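Local coordinates for lipoprotein (Streptococcus pneumoniae, PDB 3CX3) that binds zinc and probably acts as the surface-anchored solute-binding lipoprotein of an ABC-type zinc-uptake transporter, at residues A[35-40]-A[50-55]; A[95-100]-A[190-195]; A[217-222]-A[246-251]. One frame throughout, in Å; residues are numbered along the deposited sequence.

Contact 1. Residues A[35-40]-A[50-55]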
loop_
_atom_site.group_PDB
_atom_site.type_symbol
_atom_site.label_atom_id
_atom_site.label_comp_id
_atom_site.label_asym_id
_atom_site.label_seq_id
_atom_site.Cartn_x
_atom_site.Cartn_y
_atom_site.Cartn_z
ATOM N N ARG A 35 11.820 -5.334 11.628
ATOM C CA ARG A 35 11.297 -4.089 12.180
ATOM C C ARG A 35 11.036 -3.043 11.086
ATOM O O ARG A 35 11.545 -3.149 9.966
ATOM C CB ARG A 35 12.225 -3.542 13.273
ATOM C CG ARG A 35 13.650 -4.060 13.202
ATOM C CD ARG A 35 14.567 -3.233 14.067
ATOM N NE ARG A 35 14.549 -3.682 15.454
ATOM C CZ ARG A 35 15.595 -4.226 16.070
ATOM N NH1 ARG A 35 16.743 -4.374 15.416
ATOM N NH2 ARG A 35 15.497 -4.614 17.340
HETATM N N MSE A 36 10.233 -2.037 11.427
HETATM C CA MSE A 36 9.728 -1.074 10.453
HETATM C C MSE A 36 10.304 0.317 10.749
HETATM O O MSE A 36 10.453 0.651 11.917
HETATM C CB MSE A 36 8.206 -1.069 10.545
HETATM C CG MSE A 36 7.499 -0.265 9.481
HETATM SE SE MSE A 36 5.605 -0.175 9.892
HETATM C CE MSE A 36 5.309 1.686 9.377
ATOM N N ILE A 37 10.627 1.115 9.716
ATOM C CA ILE A 37 11.280 2.435 9.913
ATOM C C ILE A 37 10.496 3.318 10.881
ATOM O O ILE A 37 11.045 4.283 11.445
ATOM C CB ILE A 37 11.611 3.195 8.591
ATOM C CG1 ILE A 37 12.905 2.675 7.987
ATOM C CG2 ILE A 37 11.837 4.664 8.836
ATOM C CD1 ILE A 37 13.269 3.322 6.661
ATOM N N GLN A 38 9.219 2.977 11.066
ATOM C CA GLN A 38 8.449 3.400 12.241
ATOM C C GLN A 38 9.009 4.649 12.933
ATOM O O GLN A 38 9.243 4.668 14.154
ATOM C CB GLN A 38 8.292 2.234 13.251
ATOM C CG GLN A 38 9.616 1.614 13.769
ATOM C CD GLN A 38 9.429 0.571 14.868
ATOM O OE1 GLN A 38 9.270 -0.626 14.592
ATOM N NE2 GLN A 38 9.455 1.025 16.124
ATOM N N SER A 39 9.257 5.683 12.139
ATOM C CA SER A 39 9.452 7.013 12.691
ATOM C C SER A 39 8.024 7.565 12.817
ATOM O O SER A 39 7.679 8.196 13.831
ATOM C CB SER A 39 10.338 7.871 11.768
ATOM O OG SER A 39 10.900 8.988 12.443
ATOM N N SER A 40 7.210 7.258 11.795
ATOM C CA SER A 40 5.795 7.663 11.663
ATOM C C SER A 40 5.636 9.058 11.059
ATOM O O SER A 40 6.431 9.960 11.345
ATOM C CB SER A 40 5.022 7.537 12.988
ATOM O OG SER A 40 3.622 7.526 12.771
ATOM N N ALA A 50 18.445 11.429 10.065
ATOM C CA ALA A 50 19.816 10.892 10.114
ATOM C C ALA A 50 19.868 9.564 10.871
ATOM O O ALA A 50 20.735 8.721 10.624
ATOM C CB ALA A 50 20.745 11.896 10.755
ATOM N N ASN A 51 18.919 9.397 11.788
ATOM C CA ASN A 51 18.822 8.239 12.677
ATOM C C ASN A 51 18.363 6.995 11.925
ATOM O O ASN A 51 18.956 5.926 12.064
ATOM C CB ASN A 51 17.804 8.557 13.773
ATOM C CG ASN A 51 18.316 8.272 15.154
ATOM O OD1 ASN A 51 19.312 8.858 15.601
ATOM N ND2 ASN A 51 17.619 7.389 15.864
ATOM N N ASP A 52 17.302 7.165 11.132
ATOM C CA ASP A 52 16.705 6.111 10.321
ATOM C C ASP A 52 17.675 5.671 9.246
ATOM O O ASP A 52 17.813 4.475 8.964
ATOM C CB ASP A 52 15.415 6.621 9.663
ATOM C CG ASP A 52 14.315 6.931 10.674
ATOM O OD1 ASP A 52 13.777 8.060 10.629
ATOM O OD2 ASP A 52 13.980 6.046 11.504
ATOM N N ILE A 53 18.334 6.654 8.640
ATOM C CA ILE A 53 19.398 6.407 7.682
ATOM C C ILE A 53 20.472 5.520 8.306
ATOM O O ILE A 53 20.865 4.524 7.712
ATOM C CB ILE A 53 20.039 7.736 7.191
ATOM C CG1 ILE A 53 19.011 8.628 6.481
ATOM C CG2 ILE A 53 21.249 7.462 6.292
ATOM C CD1 ILE A 53 18.572 8.129 5.102
ATOM N N ALA A 54 20.939 5.887 9.495
ATOM C CA ALA A 54 21.975 5.123 10.178
ATOM C C ALA A 54 21.459 3.746 10.614
ATOM O O ALA A 54 22.202 2.762 10.564
ATOM C CB ALA A 54 22.529 5.898 11.355
ATOM N N ALA A 55 20.191 3.689 11.027
ATOM C CA ALA A 55 19.513 2.437 11.341
ATOM C C ALA A 55 19.385 1.515 10.123
ATOM O O ALA A 55 19.417 0.295 10.283
ATOM C CB ALA A 55 18.147 2.709 11.945
#
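Ile37 lays its CG2 methyl against the carboxylate of Asp52. The two side chains meet at a slant, with Ile37 CG2 3.7 Å from Asp52 OD2 and 3.8 Å from Asp52 CG. Ile37 has CG1 beside its backbone N (chi1 -81°). That leaves CG2 as the branch presented to the acid. Asp52 OD2 also lies near Ile37 O, but both are acceptors and no bond forms. The model is too tight around Ile37 O, so this approach is doubtful in detail. Asp52 OD1 already has a hydrogen bond to a residue flanking the segments. Ser39 OG only comes near it, at 3.5 Å from Asp52 OD1. No hydrogen bond joins 35-40 to 50-55. Asp52 sits in the first turn of helix 50-58, where its N is bonded to Ser49 OG. Ile37 and Ser39 also touch Phe46, in the loop that carries the zinc ligand His44. Ile37 is buried, while Ser39 is exposed. The end of edge strand 33-36 is thus packed against the start of helix 50-58. Both belong to the beta-alpha-beta crossover that runs from strand 33-36 to strand 61-64 in the parallel sheet of the N-terminal lobe.

Contact 2. Residues A[95-100]-A[190-195]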
loop_
_atom_site.group_PDB
_atom_site.type_symbol
_atom_site.label_atom_id
_atom_site.label_comp_id
_atom_site.label_asym_id
_atom_site.label_seq_id
_atom_site.Cartn_x
_atom_site.Cartn_y
_atom_site.Cartn_z
ATOM N N THR A 95 5.186 -3.739 -13.359
ATOM C CA THR A 95 4.850 -2.675 -14.288
ATOM C C THR A 95 3.744 -1.823 -13.670
ATOM O O THR A 95 2.663 -2.333 -13.391
ATOM C CB THR A 95 4.470 -3.250 -15.708
ATOM O OG1 THR A 95 3.109 -2.972 -16.030
ATOM C CG2 THR A 95 4.684 -4.763 -15.769
ATOM N N LEU A 96 4.037 -0.538 -13.440
ATOM C CA LEU A 96 3.087 0.415 -12.817
ATOM C C LEU A 96 2.359 1.298 -13.831
ATOM O O LEU A 96 2.952 1.780 -14.800
ATOM C CB LEU A 96 3.789 1.324 -11.790
ATOM C CG LEU A 96 4.720 0.827 -10.672
ATOM C CD1 LEU A 96 5.385 2.004 -9.989
ATOM C CD2 LEU A 96 4.014 -0.033 -9.646
ATOM N N GLU A 97 1.075 1.532 -13.590
ATOM C CA GLU A 97 0.288 2.382 -14.488
ATOM C C GLU A 97 0.584 3.875 -14.275
ATOM O O GLU A 97 0.713 4.344 -13.138
ATOM C CB GLU A 97 -1.229 2.034 -14.454
ATOM C CG GLU A 97 -2.055 2.508 -13.233
ATOM C CD GLU A 97 -3.348 1.679 -12.981
ATOM O OE1 GLU A 97 -4.035 1.949 -11.964
ATOM O OE2 GLU A 97 -3.674 0.757 -13.776
ATOM N N ARG A 98 0.716 4.586 -15.391
ATOM C CA ARG A 98 1.030 6.014 -15.430
ATOM C C ARG A 98 -0.114 6.889 -14.879
ATOM O O ARG A 98 -1.294 6.590 -15.102
ATOM C CB ARG A 98 1.361 6.408 -16.869
ATOM C CG ARG A 98 2.173 7.675 -16.999
ATOM C CD ARG A 98 2.351 8.064 -18.460
ATOM N NE ARG A 98 2.358 9.518 -18.676
ATOM C CZ ARG A 98 1.623 10.161 -19.587
ATOM N NH1 ARG A 98 0.814 9.500 -20.408
ATOM N NH2 ARG A 98 1.715 11.477 -19.695
ATOM N N VAL A 99 0.252 7.957 -14.157
ATOM C CA VAL A 99 -0.714 8.901 -13.576
ATOM C C VAL A 99 -1.474 9.609 -14.697
ATOM O O VAL A 99 -0.882 10.364 -15.471
ATOM C CB VAL A 99 -0.058 9.930 -12.614
ATOM C CG1 VAL A 99 -1.054 11.009 -12.195
ATOM C CG2 VAL A 99 0.497 9.228 -11.392
ATOM N N PRO A 100 -2.794 9.370 -14.762
ATOM C CA PRO A 100 -3.587 9.485 -15.974
ATOM C C PRO A 100 -3.717 10.840 -16.657
ATOM O O PRO A 100 -3.060 11.828 -16.308
ATOM C CB PRO A 100 -4.965 8.949 -15.549
ATOM C CG PRO A 100 -4.682 8.121 -14.318
ATOM C CD PRO A 100 -3.621 8.914 -13.632
ATOM N N LEU A 190 -6.989 -1.575 -7.209
ATOM C CA LEU A 190 -8.130 -2.333 -6.737
ATOM C C LEU A 190 -9.267 -2.117 -7.726
ATOM O O LEU A 190 -9.586 -3.013 -8.496
ATOM C CB LEU A 190 -8.530 -1.907 -5.317
ATOM C CG LEU A 190 -9.514 -2.807 -4.545
ATOM C CD1 LEU A 190 -9.476 -2.506 -3.041
ATOM C CD2 LEU A 190 -10.942 -2.645 -5.097
ATOM N N ALA A 191 -9.823 -0.908 -7.742
ATOM C CA ALA A 191 -10.939 -0.555 -8.623
ATOM C C ALA A 191 -10.890 -1.217 -10.008
ATOM O O ALA A 191 -11.904 -1.758 -10.481
ATOM C CB ALA A 191 -11.034 0.957 -8.772
ATOM N N LYS A 192 -9.712 -1.160 -10.642
ATOM C CA LYS A 192 -9.524 -1.629 -12.009
ATOM C C LYS A 192 -9.596 -3.145 -12.053
ATOM O O LYS A 192 -10.171 -3.708 -12.985
ATOM C CB LYS A 192 -8.199 -1.119 -12.588
ATOM C CG LYS A 192 -7.955 -1.471 -14.053
ATOM C CD LYS A 192 -6.627 -0.902 -14.566
ATOM C CE LYS A 192 -6.812 0.389 -15.362
ATOM N NZ LYS A 192 -6.792 1.602 -14.501
ATOM N N ARG A 193 -9.042 -3.812 -11.045
ATOM C CA ARG A 193 -9.196 -5.267 -10.967
ATOM C C ARG A 193 -10.658 -5.705 -10.750
ATOM O O ARG A 193 -10.987 -6.889 -10.858
ATOM C CB ARG A 193 -8.277 -5.900 -9.920
ATOM C CG ARG A 193 -8.379 -7.428 -9.942
ATOM C CD ARG A 193 -7.107 -8.134 -9.588
ATOM N NE ARG A 193 -5.972 -7.760 -10.431
ATOM C CZ ARG A 193 -5.660 -8.330 -11.592
ATOM N NH1 ARG A 193 -6.405 -9.313 -12.092
ATOM N NH2 ARG A 193 -4.592 -7.905 -12.259
ATOM N N PHE A 194 -11.539 -4.753 -10.475
ATOM C CA PHE A 194 -12.901 -5.128 -10.148
ATOM C C PHE A 194 -13.992 -4.434 -10.955
ATOM O O PHE A 194 -15.163 -4.473 -10.588
ATOM C CB PHE A 194 -13.107 -5.004 -8.639
ATOM C CG PHE A 194 -12.351 -6.031 -7.863
ATOM C CD1 PHE A 194 -11.186 -5.695 -7.192
ATOM C CD2 PHE A 194 -12.788 -7.353 -7.831
ATOM C CE1 PHE A 194 -10.473 -6.654 -6.467
ATOM C CE2 PHE A 194 -12.087 -8.326 -7.117
ATOM C CZ PHE A 194 -10.923 -7.977 -6.434
ATOM N N GLY A 195 -13.607 -3.830 -12.074
ATOM C CA GLY A 195 -14.563 -3.178 -12.963
ATOM C C GLY A 195 -15.053 -1.847 -12.433
ATOM O O GLY A 195 -15.636 -1.053 -13.173
#
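The Glu97 carboxylate meets the Lys192 amine, with Lys192 NZ well out of the carboxylate plane and beyond OE2. Lys192 NZ to Glu97 OE2 is 3.3 Å, a salt bridge with a weak hydrogen bond, consistent with that tilted approach. Glu97 OE1 is 3.8 Å from Lys192 NZ and instead has its hydrogen bond to Ser188 OG. The Phe194 ring takes no part in the bridge. It has Arg193 CG above one face, offset toward the rim, and meets the ring of Phe172 with the planes at about 45°. The charged pair approaches from opposite directions. Glu97 reaches out straight beyond CG. Lys192 bends at chi3 (-100°) and chi4 (88°), and its CD and CE both pass 3.5 Å from Glu97 OE2. Lys192 is exposed, which probably weakens the attraction. Glu97 is positioned by more than the lysine: its N bonds Tyr189 OH, and its backbone pairs with Asp118. Arg193 is tied separately to Asp124 and Glu126. The Glu97 side chain lies about 12 Å from the zinc ion. This surface bridge links the loop after strand 86-89 to helix 188-193 of the C-terminal lobe, probably as part of the interface in the two-lobed fold of zinc-binding solute receptors.

Contact 3. Residues A[217-222]-A[246-251]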
loop_
_atom_site.group_PDB
_atom_site.type_symbol
_atom_site.label_atom_id
_atom_site.label_comp_id
_atom_site.label_asym_id
_atom_site.label_seq_id
_atom_site.Cartn_x
_atom_site.Cartn_y
_atom_site.Cartn_z
ATOM N N GLU A 217 -15.684 20.347 -9.457
ATOM C CA GLU A 217 -15.867 19.187 -10.326
ATOM C C GLU A 217 -16.178 17.928 -9.528
ATOM O O GLU A 217 -17.185 17.261 -9.788
ATOM C CB GLU A 217 -14.609 18.920 -11.126
ATOM C CG GLU A 217 -14.183 20.026 -12.055
ATOM C CD GLU A 217 -12.785 19.787 -12.594
ATOM O OE1 GLU A 217 -11.960 19.171 -11.870
ATOM O OE2 GLU A 217 -12.516 20.210 -13.739
ATOM N N ILE A 218 -15.319 17.593 -8.560
ATOM C CA ILE A 218 -15.545 16.385 -7.774
ATOM C C ILE A 218 -16.907 16.517 -7.097
ATOM O O ILE A 218 -17.627 15.534 -6.993
ATOM C CB ILE A 218 -14.372 15.972 -6.767
ATOM C CG1 ILE A 218 -14.748 16.199 -5.299
ATOM C CG2 ILE A 218 -12.981 16.541 -7.150
ATOM C CD1 ILE A 218 -15.404 14.972 -4.656
ATOM N N GLN A 219 -17.260 17.732 -6.678
ATOM C CA GLN A 219 -18.564 18.004 -6.062
ATOM C C GLN A 219 -19.729 17.494 -6.896
ATOM O O GLN A 219 -20.702 16.980 -6.350
ATOM C CB GLN A 219 -18.761 19.499 -5.840
ATOM C CG GLN A 219 -18.499 19.981 -4.431
ATOM C CD GLN A 219 -18.875 21.447 -4.253
ATOM O OE1 GLN A 219 -18.000 22.305 -4.099
ATOM N NE2 GLN A 219 -20.184 21.743 -4.289
ATOM N N GLU A 220 -19.623 17.646 -8.215
ATOM C CA GLU A 220 -20.709 17.335 -9.144
ATOM C C GLU A 220 -20.612 15.922 -9.653
ATOM O O GLU A 220 -21.605 15.342 -10.089
ATOM C CB GLU A 220 -20.722 18.333 -10.301
ATOM C CG GLU A 220 -21.613 19.537 -9.991
ATOM C CD GLU A 220 -20.940 20.870 -10.250
ATOM O OE1 GLU A 220 -20.328 21.024 -11.336
ATOM O OE2 GLU A 220 -21.039 21.763 -9.364
ATOM N N PHE A 221 -19.395 15.389 -9.587
ATOM C CA PHE A 221 -19.110 13.989 -9.813
ATOM C C PHE A 221 -19.872 13.113 -8.825
ATOM O O PHE A 221 -20.389 12.052 -9.179
ATOM C CB PHE A 221 -17.606 13.760 -9.653
ATOM C CG PHE A 221 -17.179 12.367 -9.952
ATOM C CD1 PHE A 221 -16.684 12.043 -11.212
ATOM C CD2 PHE A 221 -17.287 11.375 -8.987
ATOM C CE1 PHE A 221 -16.282 10.745 -11.512
ATOM C CE2 PHE A 221 -16.903 10.082 -9.266
ATOM C CZ PHE A 221 -16.395 9.759 -10.542
ATOM N N VAL A 222 -19.911 13.565 -7.576
ATOM C CA VAL A 222 -20.651 12.920 -6.502
ATOM C C VAL A 222 -22.132 12.875 -6.873
ATOM O O VAL A 222 -22.837 11.903 -6.569
ATOM C CB VAL A 222 -20.452 13.708 -5.181
ATOM C CG1 VAL A 222 -21.169 13.039 -4.005
ATOM C CG2 VAL A 222 -18.971 13.852 -4.872
ATOM N N LYS A 246 -19.958 18.227 4.237
ATOM C CA LYS A 246 -20.184 19.606 4.679
ATOM C C LYS A 246 -20.214 20.601 3.504
ATOM O O LYS A 246 -19.735 21.743 3.610
ATOM C CB LYS A 246 -19.137 19.997 5.737
ATOM C CG LYS A 246 -19.092 19.034 6.933
ATOM C CD LYS A 246 -18.045 19.425 7.980
ATOM C CE LYS A 246 -18.200 18.594 9.268
ATOM N NZ LYS A 246 -17.924 17.124 9.088
ATOM N N SER A 247 -20.769 20.129 2.388
ATOM C CA SER A 247 -21.128 20.946 1.235
ATOM C C SER A 247 -22.370 20.291 0.631
ATOM O O SER A 247 -23.329 20.010 1.362
ATOM C CB SER A 247 -19.974 21.046 0.223
ATOM O OG SER A 247 -19.909 19.913 -0.632
ATOM N N THR A 248 -22.360 20.036 -0.679
ATOM C CA THR A 248 -23.463 19.323 -1.326
ATOM C C THR A 248 -23.338 17.820 -1.028
ATOM O O THR A 248 -22.227 17.284 -0.929
ATOM C CB THR A 248 -23.564 19.638 -2.869
ATOM O OG1 THR A 248 -24.917 19.458 -3.329
ATOM C CG2 THR A 248 -22.608 18.765 -3.703
ATOM N N GLY A 249 -24.481 17.161 -0.849
ATOM C CA GLY A 249 -24.503 15.736 -0.556
ATOM C C GLY A 249 -24.349 15.368 0.908
ATOM O O GLY A 249 -24.459 16.221 1.798
ATOM N N VAL A 250 -24.094 14.077 1.137
ATOM C CA VAL A 250 -24.075 13.456 2.469
ATOM C C VAL A 250 -23.089 12.266 2.532
ATOM O O VAL A 250 -22.525 11.866 1.509
ATOM C CB VAL A 250 -25.507 12.957 2.900
ATOM C CG1 VAL A 250 -26.551 14.067 2.809
ATOM C CG2 VAL A 250 -25.955 11.740 2.078
ATOM N N GLY A 251 -22.878 11.728 3.737
ATOM C CA GLY A 251 -22.281 10.399 3.931
ATOM C C GLY A 251 -20.768 10.257 3.996
ATOM O O GLY A 251 -20.077 10.512 3.012
#
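Gln219 meets Ser247 and Thr248 through van der Waals contact alone. The closest approach is Thr248 CG2 to Gln219 O, 3.7 Å. The same methyl lies 3.9 Å from Gln219 NE2, so it touches both the backbone and the amide end of one residue. The two side chains pass at an angle. Thr248 has CG2 between its own backbone N and carbonyl carbon, with OG1 turned away from the N (chi1 -154°). This brings the methyl, not the hydroxyl, against Gln219. Ser247 OG borders the stem of the glutamine, 4.1 Å from Gln219 CG. Val222 also points toward the loop but stays beyond contact. In the next shell, Ser247 OG has a weak hydrogen bond back to Leu244 O in helix 239-245. Gly251 pairs through its backbone with Ile230, which ties the loop to the sheet. The helix is seated from its other residues: Ile218 and Phe221 pack on Leu199, and the Phe221 ring meets that of Tyr225. All this is plain surface packing between helix 213-224 and the loop entering edge strand 252-254. The helix lies in the crossover from strand 198-200 to strand 230-232, among the alternating beta-alpha units of the C-terminal lobe and its parallel sheet.

How the contacts relate
The three contacts follow one another along the chain and do not touch. Contact 1 belongs to the N-terminal lobe and contact 3 to the C-terminal lobe; their centres are 39 Å apart. Contact 2 probably joins the lobes. Its centre is 31 Å from that of contact 1, on the opposite side of the chain's centre, and 24 Å from that of contact 3. Contacts 2 and 3 come closest, with nearest atoms about 10 Å apart. The zinc site of His44, His120, His184 and Glu259 draws on both lobes. His44 lies in the loop between the segments of contact 1, and His120 and His184 between those of contact 2. Glu259 follows contact 3.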